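Local structure of early transcribed membrane protein 13 (Plasmodium falciparum, 2VWA) at residues A[2-8]-A[65-69]. The protein is a sporozoite membrane protein essential for liver-stage development of the malaria parasite, whose soluble domain, the part described here, binds the lipid phosphatidylethanolamine. Numbering follows the deposited sequence.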
loop_
_atom_site.group_PDB
_atom_site.type_symbol
_atom_site.label_atom_id
_atom_site.label_comp_id
_atom_site.label_asym_id
_atom_site.label_seq_id
_atom_site.Cartn_x
_atom_site.Cartn_y
_atom_site.Cartn_z
ATOM N N ASN A 2 3.239 14.204 -6.791
ATOM C CA ASN A 2 3.264 12.716 -6.861
ATOM C C ASN A 2 3.658 12.046 -5.529
ATOM O O ASN A 2 4.266 10.965 -5.503
ATOM C CB ASN A 2 4.166 12.250 -8.015
ATOM C CG ASN A 2 3.891 10.809 -8.436
ATOM O OD1 ASN A 2 4.812 10.079 -8.814
ATOM N ND2 ASN A 2 2.623 10.395 -8.373
ATOM N N LYS A 3 3.289 12.695 -4.427
ATOM C CA LYS A 3 3.473 12.142 -3.083
ATOM C C LYS A 3 2.113 11.752 -2.500
ATOM O O LYS A 3 1.072 12.101 -3.059
ATOM C CB LYS A 3 4.143 13.175 -2.176
ATOM C CG LYS A 3 3.359 14.479 -2.061
ATOM C CD LYS A 3 3.819 15.313 -0.876
ATOM C CE LYS A 3 2.991 16.591 -0.768
ATOM N NZ LYS A 3 3.364 17.351 0.447
ATOM N N ILE A 4 2.118 11.053 -1.370
ATOM C CA ILE A 4 0.862 10.622 -0.757
ATOM C C ILE A 4 0.596 11.347 0.562
ATOM O O ILE A 4 1.518 11.603 1.331
ATOM C CB ILE A 4 0.811 9.074 -0.608
ATOM C CG1 ILE A 4 0.390 8.452 -1.950
ATOM C CG2 ILE A 4 -0.118 8.648 0.536
ATOM C CD1 ILE A 4 0.357 6.954 -1.979
ATOM N N ASN A 5 -0.659 11.694 0.812
ATOM C CA ASN A 5 -1.012 12.355 2.059
ATOM C C ASN A 5 -1.742 11.429 3.043
ATOM O O ASN A 5 -2.894 11.036 2.815
ATOM C CB ASN A 5 -1.829 13.619 1.786
ATOM C CG ASN A 5 -2.427 14.198 3.048
ATOM O OD1 ASN A 5 -1.721 14.726 3.900
ATOM N ND2 ASN A 5 -3.734 14.077 3.184
ATOM N N LEU A 6 -1.086 11.092 4.149
ATOM C CA LEU A 6 -1.664 10.125 5.070
ATOM C C LEU A 6 -2.690 10.766 5.988
ATOM O O LEU A 6 -3.323 10.084 6.802
ATOM C CB LEU A 6 -0.578 9.379 5.839
ATOM C CG LEU A 6 0.380 8.653 4.897
ATOM C CD1 LEU A 6 1.696 8.401 5.582
ATOM C CD2 LEU A 6 -0.227 7.354 4.364
ATOM N N ASN A 7 -2.870 12.074 5.813
ATOM C CA ASN A 7 -3.853 12.849 6.567
ATOM C C ASN A 7 -5.273 12.864 5.992
ATOM O O ASN A 7 -6.218 13.179 6.716
ATOM C CB ASN A 7 -3.345 14.277 6.804
ATOM C CG ASN A 7 -2.204 14.325 7.803
ATOM O OD1 ASN A 7 -2.210 13.605 8.804
ATOM N ND2 ASN A 7 -1.217 15.174 7.536
ATOM N N LYS A 8 -5.413 12.550 4.705
ATOM C CA LYS A 8 -6.730 12.336 4.111
ATOM C C LYS A 8 -7.382 11.131 4.785
ATOM O O LYS A 8 -6.734 10.095 4.960
ATOM C CB LYS A 8 -6.643 12.089 2.607
ATOM C CG LYS A 8 -6.512 13.342 1.743
ATOM C CD LYS A 8 -6.193 12.987 0.262
ATOM C CE LYS A 8 -7.325 13.347 -0.719
ATOM N NZ LYS A 8 -8.550 12.491 -0.627
ATOM N N GLN A 65 -4.153 5.452 -6.043
ATOM C CA GLN A 65 -5.197 5.473 -7.067
ATOM C C GLN A 65 -5.474 6.876 -7.603
ATOM O O GLN A 65 -5.521 7.059 -8.829
ATOM C CB GLN A 65 -6.490 4.808 -6.590
ATOM C CG GLN A 65 -6.443 3.313 -6.609
ATOM C CD GLN A 65 -7.635 2.678 -5.938
ATOM O OE1 GLN A 65 -8.694 2.549 -6.533
ATOM N NE2 GLN A 65 -7.462 2.250 -4.697
ATOM N N GLU A 66 -5.637 7.860 -6.717
ATOM C CA GLU A 66 -5.859 9.264 -7.162
ATOM C C GLU A 66 -4.705 9.799 -8.000
ATOM O O GLU A 66 -4.916 10.323 -9.076
ATOM C CB GLU A 66 -5.999 10.260 -6.010
ATOM C CG GLU A 66 -6.952 9.975 -4.915
ATOM C CD GLU A 66 -6.919 11.105 -3.903
ATOM O OE1 GLU A 66 -6.847 12.288 -4.346
ATOM O OE2 GLU A 66 -6.950 10.819 -2.682
ATOM N N ASN A 67 -3.498 9.693 -7.458
ATOM C CA ASN A 67 -2.270 10.140 -8.115
ATOM C C ASN A 67 -1.997 9.511 -9.477
ATOM O O ASN A 67 -1.570 10.192 -10.395
ATOM C CB ASN A 67 -1.069 9.909 -7.199
ATOM C CG ASN A 67 -1.177 10.674 -5.891
ATOM O OD1 ASN A 67 -0.394 10.451 -4.961
ATOM N ND2 ASN A 67 -2.154 11.575 -5.802
ATOM N N ARG A 68 -2.236 8.212 -9.603
ATOM C CA ARG A 68 -1.969 7.504 -10.852
ATOM C C ARG A 68 -3.192 7.549 -11.755
ATOM O O ARG A 68 -3.206 6.955 -12.817
ATOM C CB ARG A 68 -1.560 6.063 -10.561
ATOM C CG ARG A 68 -0.344 5.967 -9.645
ATOM C CD ARG A 68 0.423 4.694 -9.881
ATOM N NE ARG A 68 0.659 4.510 -11.307
ATOM C CZ ARG A 68 1.633 5.090 -11.989
ATOM N NH1 ARG A 68 2.497 5.889 -11.394
ATOM N NH2 ARG A 68 1.732 4.871 -13.278
ATOM N N ASN A 69 -4.215 8.277 -11.318
ATOM C CA ASN A 69 -5.509 8.322 -12.005
ATOM C C ASN A 69 -5.951 6.957 -12.486
ATOM O O ASN A 69 -6.177 6.756 -13.662
ATOM C CB ASN A 69 -5.484 9.311 -13.185
ATOM C CG ASN A 69 -6.836 9.406 -13.893
ATOM O OD1 ASN A 69 -7.872 9.684 -13.262
ATOM N ND2 ASN A 69 -6.837 9.152 -15.208
#
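N67, E66 and N2 contribute most of the surface in this contact, where the irregular N-terminal segment 2-8 runs past the C-terminal end of helix 54-67. N67 projects from the last helical turn toward the segment, its CG anti to the carbonyl carbon (chi1 -61°). Its amide end reaches the backbone of K3 and the flank of I4: OD1 as modelled lies 2.9 Å from K3 O and 3.7 Å from I4 CG1. The amide is probably turned over, and with the two ends exchanged N67 could donate a hydrogen bond to K3 O. N2, just before K3, brings ND2 to 3.9 Å from N67 CB, a van der Waals contact in which the two amide planes stand 63° apart. Farther along, the side chains of K8 and E66 approach from opposite directions. E66 is extended beyond CG, whereas K8 bends at its last two torsions and carries NZ to 3.1 Å from E66 OE2, a salt bridge whose hydrogen bond is weak. I4 also packs on F60 and L64 of the same helix, and a Schellman motif, with N69 N bonded to E66 O at 3.1 Å, ends the helix. In this largely exposed and mainly polar contact, the weak salt bridge adds to the N67 contacts and to the seating of I4 on the helix; open to water, its own share is probably modest.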